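Local coordinates for NAD nucleotidase (Haemophilus influenzae, PDB 3ZTV), which degrades NAD to adenosine and nicotinamide riboside, using both pyrophosphatase and 5'-nucleotidase activities with a broad range of nucleotide substrates, at residues 9-14 and 276-281; 258-263 and 284-289; 246-251 and 272-277; 141-146 and 188-193. One frame throughout, in Å; residues are numbered along the deposited sequence.

Interaction 1. Residues 9-14 and 276-281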
loop_
_atom_site.group_PDB
_atom_site.type_symbol
_atom_site.label_atom_id
_atom_site.label_comp_id
_atom_site.label_asym_id
_atom_site.label_seq_id
_atom_site.Cartn_x
_atom_site.Cartn_y
_atom_site.Cartn_z
ATOM N N LYS A 9 26.422 3.329 -23.219
ATOM C CA LYS A 9 26.457 2.786 -24.571
ATOM C C LYS A 9 25.193 1.963 -24.806
ATOM O O LYS A 9 24.576 1.483 -23.856
ATOM C CB LYS A 9 27.690 1.896 -24.746
ATOM C CG LYS A 9 27.955 1.449 -26.171
ATOM C CD LYS A 9 28.734 2.502 -26.941
ATOM C CE LYS A 9 28.893 2.114 -28.404
ATOM N NZ LYS A 9 29.657 3.144 -29.163
ATOM N N ALA A 10 24.807 1.814 -26.068
ATOM C CA ALA A 10 23.704 0.929 -26.432
ATOM C C ALA A 10 24.128 -0.524 -26.227
ATOM O O ALA A 10 25.280 -0.879 -26.473
ATOM C CB ALA A 10 23.299 1.156 -27.873
ATOM N N VAL A 11 23.205 -1.365 -25.769
ATOM C CA VAL A 11 23.489 -2.798 -25.646
ATOM C C VAL A 11 22.280 -3.639 -26.009
ATOM O O VAL A 11 21.146 -3.170 -25.946
ATOM C CB VAL A 11 23.940 -3.197 -24.219
ATOM C CG1 VAL A 11 25.256 -2.533 -23.864
ATOM C CG2 VAL A 11 22.864 -2.864 -23.200
ATOM N N GLU A 12 22.523 -4.894 -26.371
ATOM C CA GLU A 12 21.419 -5.801 -26.674
ATOM C C GLU A 12 21.387 -6.997 -25.723
ATOM O O GLU A 12 22.418 -7.430 -25.203
ATOM C CB GLU A 12 21.449 -6.254 -28.134
ATOM C CG GLU A 12 20.119 -6.837 -28.606
ATOM C CD GLU A 12 20.026 -6.992 -30.109
ATOM O OE1 GLU A 12 20.749 -6.280 -30.843
ATOM O OE2 GLU A 12 19.222 -7.837 -30.558
ATOM N N LEU A 13 20.177 -7.485 -25.473
ATOM C CA LEU A 13 19.922 -8.594 -24.560
ATOM C C LEU A 13 19.052 -9.623 -25.261
ATOM O O LEU A 13 18.156 -9.255 -26.020
ATOM C CB LEU A 13 19.157 -8.084 -23.336
ATOM C CG LEU A 13 19.788 -7.832 -21.967
ATOM C CD1 LEU A 13 18.668 -7.515 -20.988
ATOM C CD2 LEU A 13 20.567 -9.039 -21.482
ATOM N N SER A 14 19.286 -10.904 -24.974
ATOM C CA SER A 14 18.456 -11.973 -25.523
ATOM C C SER A 14 17.734 -12.694 -24.380
ATOM O O SER A 14 18.290 -13.592 -23.751
ATOM C CB SER A 14 19.300 -12.949 -26.348
ATOM O OG SER A 14 19.877 -12.256 -27.446
ATOM N N VAL A 276 16.060 -7.749 -27.316
ATOM C CA VAL A 276 15.852 -6.363 -26.906
ATOM C C VAL A 276 17.104 -5.531 -27.109
ATOM O O VAL A 276 18.181 -5.895 -26.635
ATOM C CB VAL A 276 15.465 -6.267 -25.417
ATOM C CG1 VAL A 276 15.244 -4.801 -25.023
ATOM C CG2 VAL A 276 14.226 -7.107 -25.122
ATOM N N LYS A 277 16.962 -4.407 -27.807
ATOM C CA LYS A 277 18.045 -3.439 -27.902
ATOM C C LYS A 277 17.721 -2.253 -26.999
ATOM O O LYS A 277 16.600 -1.746 -26.998
ATOM C CB LYS A 277 18.261 -2.974 -29.342
ATOM C CG LYS A 277 19.384 -1.941 -29.464
ATOM C CD LYS A 277 19.706 -1.586 -30.906
ATOM C CE LYS A 277 20.831 -0.557 -30.957
ATOM N NZ LYS A 277 21.307 -0.298 -32.345
ATOM N N PHE A 278 18.702 -1.832 -26.212
ATOM C CA PHE A 278 18.550 -0.660 -25.357
ATOM C C PHE A 278 19.371 0.495 -25.915
ATOM O O PHE A 278 20.545 0.323 -26.249
ATOM C CB PHE A 278 19.021 -0.966 -23.934
ATOM C CG PHE A 278 18.173 -1.977 -23.197
ATOM C CD1 PHE A 278 17.054 -1.574 -22.481
ATOM C CD2 PHE A 278 18.517 -3.318 -23.187
ATOM C CE1 PHE A 278 16.286 -2.493 -21.787
ATOM C CE2 PHE A 278 17.746 -4.244 -22.496
ATOM C CZ PHE A 278 16.627 -3.822 -21.791
ATOM N N SER A 279 18.754 1.668 -26.008
ATOM C CA SER A 279 19.480 2.882 -26.362
ATOM C C SER A 279 20.420 3.255 -25.215
ATOM O O SER A 279 20.300 2.714 -24.113
ATOM C CB SER A 279 18.496 4.021 -26.614
ATOM O OG SER A 279 17.927 4.460 -25.388
ATOM N N PRO A 280 21.369 4.178 -25.462
ATOM C CA PRO A 280 22.249 4.584 -24.357
ATOM C C PRO A 280 21.458 5.074 -23.138
ATOM O O PRO A 280 21.878 4.846 -21.994
ATOM C CB PRO A 280 23.061 5.731 -24.968
ATOM C CG PRO A 280 23.110 5.389 -26.440
ATOM C CD PRO A 280 21.745 4.817 -26.738
ATOM N N GLU A 281 20.318 5.710 -23.388
ATOM C CA GLU A 281 19.462 6.238 -22.328
ATOM C C GLU A 281 18.567 5.161 -21.697
ATOM O O GLU A 281 17.784 5.453 -20.793
ATOM C CB GLU A 281 18.611 7.400 -22.857
ATOM C CG GLU A 281 19.411 8.600 -23.374
ATOM C CD GLU A 281 19.983 8.395 -24.773
ATOM O OE1 GLU A 281 19.466 7.546 -25.535
ATOM O OE2 GLU A 281 20.960 9.098 -25.114
HETATM O O HOH W 1 22.181 0.916 -23.059
#

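Interaction 2. Residues 258-263 and 284-289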
loop_
_atom_site.group_PDB
_atom_site.type_symbol
_atom_site.label_atom_id
_atom_site.label_comp_id
_atom_site.label_asym_id
_atom_site.label_seq_id
_atom_site.Cartn_x
_atom_site.Cartn_y
_atom_site.Cartn_z
ATOM N N PRO A 258 8.566 3.230 -23.514
ATOM C CA PRO A 258 7.948 1.924 -23.794
ATOM C C PRO A 258 8.221 0.907 -22.692
ATOM O O PRO A 258 9.286 0.935 -22.074
ATOM C CB PRO A 258 8.601 1.478 -25.112
ATOM C CG PRO A 258 9.871 2.270 -25.218
ATOM C CD PRO A 258 9.663 3.554 -24.447
ATOM N N VAL A 259 7.240 0.045 -22.445
ATOM C CA VAL A 259 7.378 -1.086 -21.532
ATOM C C VAL A 259 6.830 -2.315 -22.249
ATOM O O VAL A 259 5.734 -2.265 -22.824
ATOM C CB VAL A 259 6.560 -0.882 -20.232
ATOM C CG1 VAL A 259 6.846 -2.020 -19.230
ATOM C CG2 VAL A 259 6.831 0.494 -19.581
ATOM N N PHE A 260 7.562 -3.422 -22.181
ATOM C CA PHE A 260 7.131 -4.670 -22.820
ATOM C C PHE A 260 6.766 -5.705 -21.761
ATOM O O PHE A 260 7.443 -5.806 -20.741
ATOM C CB PHE A 260 8.226 -5.174 -23.759
ATOM C CG PHE A 260 8.530 -4.204 -24.857
ATOM C CD1 PHE A 260 7.741 -4.173 -25.996
ATOM C CD2 PHE A 260 9.548 -3.273 -24.728
ATOM C CE1 PHE A 260 7.981 -3.248 -27.012
ATOM C CE2 PHE A 260 9.798 -2.343 -25.746
ATOM C CZ PHE A 260 9.016 -2.337 -26.882
ATOM N N VAL A 261 5.678 -6.433 -21.996
ATOM C CA VAL A 261 5.165 -7.423 -21.043
ATOM C C VAL A 261 4.888 -8.724 -21.785
ATOM O O VAL A 261 4.262 -8.718 -22.852
ATOM C CB VAL A 261 3.833 -6.931 -20.428
ATOM C CG1 VAL A 261 3.245 -7.969 -19.468
ATOM C CG2 VAL A 261 4.011 -5.573 -19.745
ATOM N N MET A 262 5.332 -9.854 -21.245
ATOM C CA MET A 262 5.038 -11.126 -21.900
ATOM C C MET A 262 5.096 -12.304 -20.935
ATOM O O MET A 262 5.860 -12.286 -19.971
ATOM C CB MET A 262 5.961 -11.375 -23.102
ATOM C CG MET A 262 7.392 -11.734 -22.769
ATOM S SD MET A 262 8.382 -10.385 -22.097
ATOM C CE MET A 262 10.010 -11.128 -22.240
ATOM N N GLU A 263 4.281 -13.324 -21.220
ATOM C CA GLU A 263 4.248 -14.588 -20.481
ATOM C C GLU A 263 4.519 -15.723 -21.475
ATOM O O GLU A 263 4.476 -15.511 -22.705
ATOM C CB GLU A 263 2.879 -14.767 -19.817
ATOM C CG GLU A 263 2.809 -15.856 -18.761
ATOM C CD GLU A 263 1.565 -15.773 -17.901
ATOM O OE1 GLU A 263 0.546 -15.205 -18.332
ATOM O OE2 GLU A 263 1.598 -16.282 -16.765
ATOM N N ALA A 284 14.044 0.633 -24.430
ATOM C CA ALA A 284 14.019 -0.687 -25.063
ATOM C C ALA A 284 13.277 -0.683 -26.398
ATOM O O ALA A 284 12.235 -0.051 -26.533
ATOM C CB ALA A 284 13.386 -1.709 -24.114
ATOM N N SER A 285 13.821 -1.434 -27.356
ATOM C CA SER A 285 13.149 -1.733 -28.619
ATOM C C SER A 285 13.314 -3.218 -28.914
ATOM O O SER A 285 14.278 -3.846 -28.466
ATOM C CB SER A 285 13.734 -0.905 -29.760
ATOM O OG SER A 285 15.127 -1.082 -29.835
ATOM N N ILE A 286 12.378 -3.766 -29.679
ATOM C CA ILE A 286 12.341 -5.200 -29.961
ATOM C C ILE A 286 13.028 -5.548 -31.284
ATOM O O ILE A 286 12.733 -4.953 -32.321
ATOM C CB ILE A 286 10.884 -5.708 -29.990
ATOM C CG1 ILE A 286 10.183 -5.387 -28.662
ATOM C CG2 ILE A 286 10.840 -7.210 -30.309
ATOM C CD1 ILE A 286 10.971 -5.808 -27.425
ATOM N N THR A 287 13.951 -6.504 -31.237
ATOM C CA THR A 287 14.668 -6.959 -32.428
ATOM C C THR A 287 14.276 -8.382 -32.847
ATOM O O THR A 287 14.583 -8.809 -33.960
ATOM C CB THR A 287 16.195 -6.937 -32.202
ATOM O OG1 THR A 287 16.524 -7.821 -31.122
ATOM C CG2 THR A 287 16.678 -5.537 -31.861
ATOM N N ARG A 288 13.626 -9.127 -31.955
ATOM C CA ARG A 288 13.263 -10.518 -32.231
ATOM C C ARG A 288 12.166 -10.868 -31.241
ATOM O O ARG A 288 12.244 -10.465 -30.079
ATOM C CB ARG A 288 14.473 -11.439 -32.040
ATOM C CG ARG A 288 14.175 -12.936 -32.214
ATOM C CD ARG A 288 15.433 -13.779 -32.036
ATOM N NE ARG A 288 15.992 -13.623 -30.700
ATOM C CZ ARG A 288 17.082 -12.918 -30.403
ATOM N NH1 ARG A 288 17.750 -12.271 -31.347
ATOM N NH2 ARG A 288 17.493 -12.832 -29.149
ATOM N N LYS A 289 11.144 -11.595 -31.681
ATOM C CA LYS A 289 10.037 -11.957 -30.804
ATOM C C LYS A 289 9.430 -13.270 -31.286
ATOM O O LYS A 289 8.703 -13.304 -32.280
ATOM C CB LYS A 289 8.985 -10.840 -30.752
ATOM C CG LYS A 289 8.644 -10.195 -32.098
ATOM C CD LYS A 289 7.566 -9.135 -31.925
ATOM C CE LYS A 289 7.145 -8.534 -33.262
ATOM N NZ LYS A 289 6.424 -9.521 -34.114
HETATM O O HOH W 2 12.086 1.363 -22.444
#

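Interaction 3. Residues 246-251 and 272-277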
loop_
_atom_site.group_PDB
_atom_site.type_symbol
_atom_site.label_atom_id
_atom_site.label_comp_id
_atom_site.label_asym_id
_atom_site.label_seq_id
_atom_site.Cartn_x
_atom_site.Cartn_y
_atom_site.Cartn_z
ATOM N N GLU A 246 -0.696 -10.808 -28.143
ATOM C CA GLU A 246 0.497 -10.862 -28.982
ATOM C C GLU A 246 1.774 -10.918 -28.137
ATOM O O GLU A 246 1.868 -10.278 -27.082
ATOM C CB GLU A 246 0.526 -9.649 -29.922
ATOM C CG GLU A 246 1.563 -9.718 -31.031
ATOM C CD GLU A 246 1.191 -10.676 -32.148
ATOM O OE1 GLU A 246 -0.004 -11.019 -32.293
ATOM O OE2 GLU A 246 2.105 -11.080 -32.888
ATOM N N TYR A 247 2.752 -11.683 -28.606
ATOM C CA TYR A 247 4.048 -11.772 -27.951
ATOM C C TYR A 247 4.998 -10.712 -28.524
ATOM O O TYR A 247 5.361 -10.796 -29.692
ATOM C CB TYR A 247 4.649 -13.178 -28.178
ATOM C CG TYR A 247 5.929 -13.389 -27.406
ATOM C CD1 TYR A 247 7.153 -13.013 -27.946
ATOM C CD2 TYR A 247 5.913 -13.929 -26.120
ATOM C CE1 TYR A 247 8.328 -13.150 -27.229
ATOM C CE2 TYR A 247 7.079 -14.090 -25.405
ATOM C CZ TYR A 247 8.286 -13.681 -25.956
ATOM O OH TYR A 247 9.466 -13.811 -25.261
ATOM N N PRO A 248 5.382 -9.687 -27.739
ATOM C CA PRO A 248 4.951 -9.247 -26.413
ATOM C C PRO A 248 3.884 -8.164 -26.545
ATOM O O PRO A 248 3.625 -7.688 -27.651
ATOM C CB PRO A 248 6.228 -8.608 -25.861
ATOM C CG PRO A 248 6.776 -7.885 -27.075
ATOM C CD PRO A 248 6.492 -8.837 -28.232
ATOM N N LEU A 249 3.278 -7.779 -25.427
ATOM C CA LEU A 249 2.492 -6.557 -25.331
ATOM C C LEU A 249 3.408 -5.355 -25.117
ATOM O O LEU A 249 4.508 -5.490 -24.578
ATOM C CB LEU A 249 1.510 -6.645 -24.162
ATOM C CG LEU A 249 0.353 -7.626 -24.344
ATOM C CD1 LEU A 249 -0.449 -7.713 -23.050
ATOM C CD2 LEU A 249 -0.521 -7.193 -25.519
ATOM N N GLU A 250 2.945 -4.187 -25.555
ATOM C CA GLU A 250 3.699 -2.941 -25.405
ATOM C C GLU A 250 2.810 -1.832 -24.858
ATOM O O GLU A 250 1.691 -1.648 -25.323
ATOM C CB GLU A 250 4.289 -2.486 -26.750
ATOM C CG GLU A 250 5.088 -1.193 -26.650
ATOM C CD GLU A 250 5.641 -0.697 -27.980
ATOM O OE1 GLU A 250 5.666 -1.458 -28.971
ATOM O OE2 GLU A 250 6.067 0.476 -28.018
ATOM N N PHE A 251 3.328 -1.096 -23.878
ATOM C CA PHE A 251 2.644 0.037 -23.266
ATOM C C PHE A 251 3.575 1.236 -23.201
ATOM O O PHE A 251 4.757 1.125 -23.521
ATOM C CB PHE A 251 2.161 -0.348 -21.857
ATOM C CG PHE A 251 1.244 -1.530 -21.858
ATOM C CD1 PHE A 251 -0.111 -1.362 -22.074
ATOM C CD2 PHE A 251 1.742 -2.820 -21.694
ATOM C CE1 PHE A 251 -0.962 -2.454 -22.118
ATOM C CE2 PHE A 251 0.894 -3.917 -21.746
ATOM C CZ PHE A 251 -0.459 -3.733 -21.954
ATOM N N GLY A 272 9.877 -18.623 -24.307
ATOM C CA GLY A 272 9.767 -17.296 -24.894
ATOM C C GLY A 272 11.145 -16.759 -25.241
ATOM O O GLY A 272 12.109 -16.976 -24.515
ATOM N N ASP A 273 11.217 -16.031 -26.347
ATOM C CA ASP A 273 12.480 -15.595 -26.957
ATOM C C ASP A 273 12.279 -14.146 -27.428
ATOM O O ASP A 273 11.596 -13.902 -28.426
ATOM C CB ASP A 273 12.724 -16.559 -28.131
ATOM C CG ASP A 273 13.907 -16.197 -29.022
ATOM O OD1 ASP A 273 14.584 -15.178 -28.810
ATOM O OD2 ASP A 273 14.140 -16.981 -29.977
ATOM N N LEU A 274 12.807 -13.188 -26.661
ATOM C CA LEU A 274 12.637 -11.758 -26.930
ATOM C C LEU A 274 13.999 -11.085 -27.021
ATOM O O LEU A 274 14.724 -10.997 -26.033
ATOM C CB LEU A 274 11.771 -11.076 -25.848
ATOM C CG LEU A 274 11.314 -9.649 -26.183
ATOM C CD1 LEU A 274 10.220 -9.718 -27.232
ATOM C CD2 LEU A 274 10.821 -8.900 -24.946
ATOM N N GLY A 275 14.333 -10.601 -28.212
ATOM C CA GLY A 275 15.544 -9.824 -28.414
ATOM C C GLY A 275 15.246 -8.361 -28.171
ATOM O O GLY A 275 14.292 -7.803 -28.727
ATOM N N VAL A 276 16.060 -7.749 -27.316
ATOM C CA VAL A 276 15.852 -6.363 -26.906
ATOM C C VAL A 276 17.104 -5.531 -27.109
ATOM O O VAL A 276 18.181 -5.895 -26.635
ATOM C CB VAL A 276 15.465 -6.267 -25.417
ATOM C CG1 VAL A 276 15.244 -4.801 -25.023
ATOM C CG2 VAL A 276 14.226 -7.107 -25.122
ATOM N N LYS A 277 16.962 -4.407 -27.807
ATOM C CA LYS A 277 18.045 -3.439 -27.902
ATOM C C LYS A 277 17.721 -2.253 -26.999
ATOM O O LYS A 277 16.600 -1.746 -26.998
ATOM C CB LYS A 277 18.261 -2.974 -29.342
ATOM C CG LYS A 277 19.384 -1.941 -29.464
ATOM C CD LYS A 277 19.706 -1.586 -30.906
ATOM C CE LYS A 277 20.831 -0.557 -30.957
ATOM N NZ LYS A 277 21.307 -0.298 -32.345
#

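Interaction 4. Residues 141-146 and 188-193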
loop_
_atom_site.group_PDB
_atom_site.type_symbol
_atom_site.label_atom_id
_atom_site.label_comp_id
_atom_site.label_asym_id
_atom_site.label_seq_id
_atom_site.Cartn_x
_atom_site.Cartn_y
_atom_site.Cartn_z
ATOM N N LYS A 141 17.291 -12.766 -2.714
ATOM C CA LYS A 141 17.575 -11.327 -2.706
ATOM C C LYS A 141 16.467 -10.579 -3.437
ATOM O O LYS A 141 15.759 -11.171 -4.254
ATOM C CB LYS A 141 18.926 -11.050 -3.364
ATOM C CG LYS A 141 20.093 -11.620 -2.581
ATOM C CD LYS A 141 21.433 -11.214 -3.160
ATOM C CE LYS A 141 21.787 -12.066 -4.365
ATOM N NZ LYS A 141 23.116 -11.704 -4.948
ATOM N N PRO A 142 16.302 -9.276 -3.156
ATOM C CA PRO A 142 15.259 -8.523 -3.869
ATOM C C PRO A 142 15.593 -8.232 -5.339
ATOM O O PRO A 142 14.680 -8.129 -6.162
ATOM C CB PRO A 142 15.155 -7.217 -3.063
ATOM C CG PRO A 142 16.513 -7.077 -2.417
ATOM C CD PRO A 142 16.911 -8.488 -2.064
ATOM N N TYR A 143 16.872 -8.102 -5.667
ATOM C CA TYR A 143 17.286 -7.781 -7.035
ATOM C C TYR A 143 18.714 -8.251 -7.250
ATOM O O TYR A 143 19.398 -8.653 -6.304
ATOM C CB TYR A 143 17.185 -6.272 -7.323
ATOM C CG TYR A 143 18.262 -5.444 -6.643
ATOM C CD1 TYR A 143 18.163 -5.098 -5.288
ATOM C CD2 TYR A 143 19.394 -5.024 -7.336
ATOM C CE1 TYR A 143 19.147 -4.343 -4.661
ATOM C CE2 TYR A 143 20.393 -4.280 -6.706
ATOM C CZ TYR A 143 20.256 -3.939 -5.370
ATOM O OH TYR A 143 21.233 -3.197 -4.730
ATOM N N ASP A 144 19.153 -8.219 -8.505
ATOM C CA ASP A 144 20.560 -8.412 -8.842
ATOM C C ASP A 144 20.927 -7.446 -9.971
ATOM O O ASP A 144 20.057 -6.979 -10.714
ATOM C CB ASP A 144 20.866 -9.869 -9.233
ATOM C CG ASP A 144 22.358 -10.176 -9.218
ATOM O OD1 ASP A 144 23.068 -9.634 -8.349
ATOM O OD2 ASP A 144 22.833 -10.962 -10.070
ATOM N N ILE A 145 22.213 -7.114 -10.071
ATOM C CA ILE A 145 22.721 -6.291 -11.163
ATOM C C ILE A 145 23.771 -7.074 -11.928
ATOM O O ILE A 145 24.701 -7.615 -11.329
ATOM C CB ILE A 145 23.370 -4.992 -10.636
ATOM C CG1 ILE A 145 22.313 -4.082 -10.007
ATOM C CG2 ILE A 145 24.097 -4.258 -11.760
ATOM C CD1 ILE A 145 22.901 -2.975 -9.118
ATOM N N PHE A 146 23.617 -7.162 -13.243
ATOM C CA PHE A 146 24.640 -7.798 -14.061
ATOM C C PHE A 146 25.137 -6.818 -15.117
ATOM O O PHE A 146 24.493 -5.804 -15.385
ATOM C CB PHE A 146 24.138 -9.112 -14.679
ATOM C CG PHE A 146 22.931 -8.956 -15.560
ATOM C CD1 PHE A 146 21.654 -9.003 -15.031
ATOM C CD2 PHE A 146 23.076 -8.778 -16.928
ATOM C CE1 PHE A 146 20.539 -8.860 -15.845
ATOM C CE2 PHE A 146 21.968 -8.643 -17.744
ATOM C CZ PHE A 146 20.703 -8.683 -17.200
ATOM N N ASN A 188 13.037 3.078 -8.565
ATOM C CA ASN A 188 13.452 4.454 -8.278
ATOM C C ASN A 188 14.796 4.499 -7.579
ATOM O O ASN A 188 15.634 5.360 -7.870
ATOM C CB ASN A 188 12.388 5.187 -7.458
ATOM C CG ASN A 188 12.690 6.675 -7.319
ATOM O OD1 ASN A 188 12.779 7.392 -8.319
ATOM N ND2 ASN A 188 12.834 7.150 -6.072
ATOM N N ALA A 189 15.009 3.563 -6.662
ATOM C CA ALA A 189 16.265 3.492 -5.924
ATOM C C ALA A 189 17.451 3.126 -6.807
ATOM O O ALA A 189 18.578 3.561 -6.562
ATOM C CB ALA A 189 16.146 2.512 -4.768
ATOM N N LEU A 190 17.199 2.318 -7.831
ATOM C CA LEU A 190 18.272 1.874 -8.715
ATOM C C LEU A 190 18.798 2.981 -9.636
ATOM O O LEU A 190 19.931 2.908 -10.111
ATOM C CB LEU A 190 17.819 0.663 -9.533
ATOM C CG LEU A 190 17.684 -0.622 -8.717
ATOM C CD1 LEU A 190 16.796 -1.631 -9.424
ATOM C CD2 LEU A 190 19.051 -1.226 -8.403
ATOM N N LYS A 191 17.999 4.020 -9.867
ATOM C CA LYS A 191 18.375 5.089 -10.795
ATOM C C LYS A 191 19.720 5.755 -10.492
ATOM O O LYS A 191 20.563 5.884 -11.379
ATOM C CB LYS A 191 17.284 6.159 -10.859
ATOM C CG LYS A 191 15.972 5.685 -11.445
ATOM C CD LYS A 191 14.902 6.766 -11.316
ATOM C CE LYS A 191 15.393 8.097 -11.858
ATOM N NZ LYS A 191 14.402 9.190 -11.636
ATOM N N GLN A 192 19.914 6.187 -9.247
ATOM C CA GLN A 192 21.110 6.953 -8.877
ATOM C C GLN A 192 22.379 6.111 -8.892
ATOM O O GLN A 192 23.481 6.631 -8.709
ATOM C CB GLN A 192 20.940 7.621 -7.510
ATOM C CG GLN A 192 20.851 6.653 -6.359
ATOM C CD GLN A 192 20.275 7.301 -5.116
ATOM O OE1 GLN A 192 19.083 7.596 -5.056
ATOM N NE2 GLN A 192 21.121 7.527 -4.114
ATOM N N GLN A 193 22.227 4.812 -9.122
ATOM C CA GLN A 193 23.378 3.931 -9.261
ATOM C C GLN A 193 23.845 3.869 -10.713
ATOM O O GLN A 193 24.732 3.084 -11.053
ATOM C CB GLN A 193 23.054 2.540 -8.725
ATOM C CG GLN A 193 22.626 2.564 -7.268
ATOM C CD GLN A 193 22.133 1.227 -6.777
ATOM O OE1 GLN A 193 22.790 0.199 -6.963
ATOM N NE2 GLN A 193 20.962 1.227 -6.149
#

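Interaction 1. Residues 9-14 and 276-281
Strands 11-14 and 276-278 run antiparallel, 157° between their axes, with Val11-Phe278 and Leu13-Val276 as hydrogen-bonded pairs and Glu12-Lys277 as the non-hydrogen-bonded pair between them. The two pairs are not equally tight. Leu13 N to Val276 O and Val276 N to Leu13 O span 2.8 and 2.9 Å. Phe278 N meets Val11 O at 2.8 Å. The return bond, Val11 N to Phe278 O, stretches to 3.2 Å and bends to 143°. This looser bond lies where the strands give way to loop; beyond it a water donates to both Lys9 O and Ser279 O. The strands are neighbours inside the seven-stranded sheet of the calcineurin-like metallophosphoesterase fold. Val11, Leu13, Val276 and Phe278 share the face turned to the second sheet, where Leu13 meets Ile153 of strand 151-159. Leu13 CD1 touches Phe278 CE2 at 3.7 Å, near the ring plane. Val276, its CG1 anti to the backbone N (chi1 -180°), sets that methyl 3.5 Å above the same ring, offset toward the rim. Glu12, on the opposite face with Lys277, has CG unusually close to Val276 O, 2.9 Å, and its extended chain carries OE2 on to a hydrogen bond with Thr287 OG1.

Interaction 2. Residues 258-263 and 284-289
Ala284 meets Phe260 by two groups. Its carbonyl O lies in the ring plane at the edge, 3.4 Å from Phe260 CE2, a placement that sets the oxygen against the electropositive rim, while its CB comes within 4.0 Å of the same CE2. That oxygen also touches Pro258, 3.6 Å from CG. A water accepts from Ala284 N at 2.9 Å and lies equally far from Pro258 O, so the polar link between the segments is indirect. Ser285 turns away, its OG hydrogen-bonded to Lys277 O. Ile286 then covers one face of the ring: CD1 stands over the centre of Phe260, 3.7 Å from the centroid and 3° off the normal, a CH-pi contact, with CG1 3.5 Å from Phe260 CE1. The terminal methyl gets there because the branch bends back at chi2 (-50°) after CG1 has been set beside the backbone N. At Thr287 and Arg288, which both face Gly275 as a classic beta bulge, the chain turns a corner and Arg288 NE forms a salt bridge with Asp273. The axes of 258-263 and 284-286 approach to 7.4 Å at 52°, and the segments meet without backbone pairing, consistent with packing between the two mixed sheets of the calcineurin-like fold.

Interaction 3. Residues 246-251 and 272-277
Tyr247 reaches across to Gly272, Asp273 and Leu274 with its phenol end, while the neighbouring Pro248 meets the branched end of Leu274. Between the two mixed sheets of the calcineurin-like fold, this joins the turn leading into strand 249-252 to strand 270-278. The Tyr247-Pro248 peptide is cis, and both side chains point toward the same strand. With CG anti to the backbone N (chi1 -174°), the Tyr247 ring is carried across so that its OH end reaches the strand. The ring and the Leu274 side chain lie at a slant to one another, with Leu274 CD1 3.9 Å from Tyr247 CE1; the proline ring instead meets that side chain at about a right angle, Pro248 CG also 3.9 Å from Leu274 CD1. One methyl, CD1, thus touches both consecutive rings. Met262, from strand 258-263, packs on all three of these residues and joins the apolar cluster. Ring carbon Tyr247 CE1 packs 3.6 Å from Asp273 O. The hydroxyl, though Tyr247 OH is 3.0 Å from Asp273 N, makes too poor an angle for a hydrogen bond. Tyr247 OH rests 3.4 Å from backbone atom Gly272 C and 3.6 Å from side-chain atom Leu274 CB.

Interaction 4. Residues 141-146 and 188-193
Gln193 N donates to Leu190 O at 3.1 Å, and this turn holds together the two residues that meet Tyr143 and Ile145. The arrangement belongs to the alpha/beta layering of the calcineurin-like phosphoesterase fold: helix 179-191 packs on the six-stranded sheet whose outermost strand, 143-148, carries both partners. Leu190 also rests on Ala154 and Ile156 of the next strand, 151-159, so it straddles two strands. Tyr143 and Leu190 lie side by side, running opposite ways, with Leu190 CD2 3.7 Å from Tyr143 CE2. The tyrosine CG sits between backbone N and carbonyl carbon (chi1 73°), the crowded position, and from there the ring takes Ile145 CG1 in plane at its edge. Ile145, beside the ring, has its CD1 4.3 Å from Leu190 CD2. Gln193 approaches on an extended chain; its NE2 makes a weak bond of 3.4 Å back to Ala189 O, which helps to set the rotation of the amide. The second subunit comes close here: Tyr143 O accepts a hydrogen bond from Gln192 NE2 of that subunit, the reciprocal bond is also made, and Tyr143 packs on Gln193 of the second subunit. At the other corner of the amide from NE2, Gln193 OE1 lies against a methyl, 3.8 Å from Ile145 CD1.

Interaction 1 is the one contact held by backbone pairing, within the seven-stranded sheet. Interactions 2 and 3, whose centres are about 3 Å apart, join that sheet to the six-stranded one through side chains, an aromatic face and edge in the former and a tyrosine-proline pair in the latter; 3 is the more buried. Interactions 1 and 3 both use strand 270-278, and interaction 2 uses its sheet neighbour 284-295. Interaction 4 lies about 17 Å from interaction 1, centre to centre, on the far edge of the six-stranded sheet, where a helix packs sparsely beside the second subunit. Even so, Phe146 touches Leu13 between the sheets.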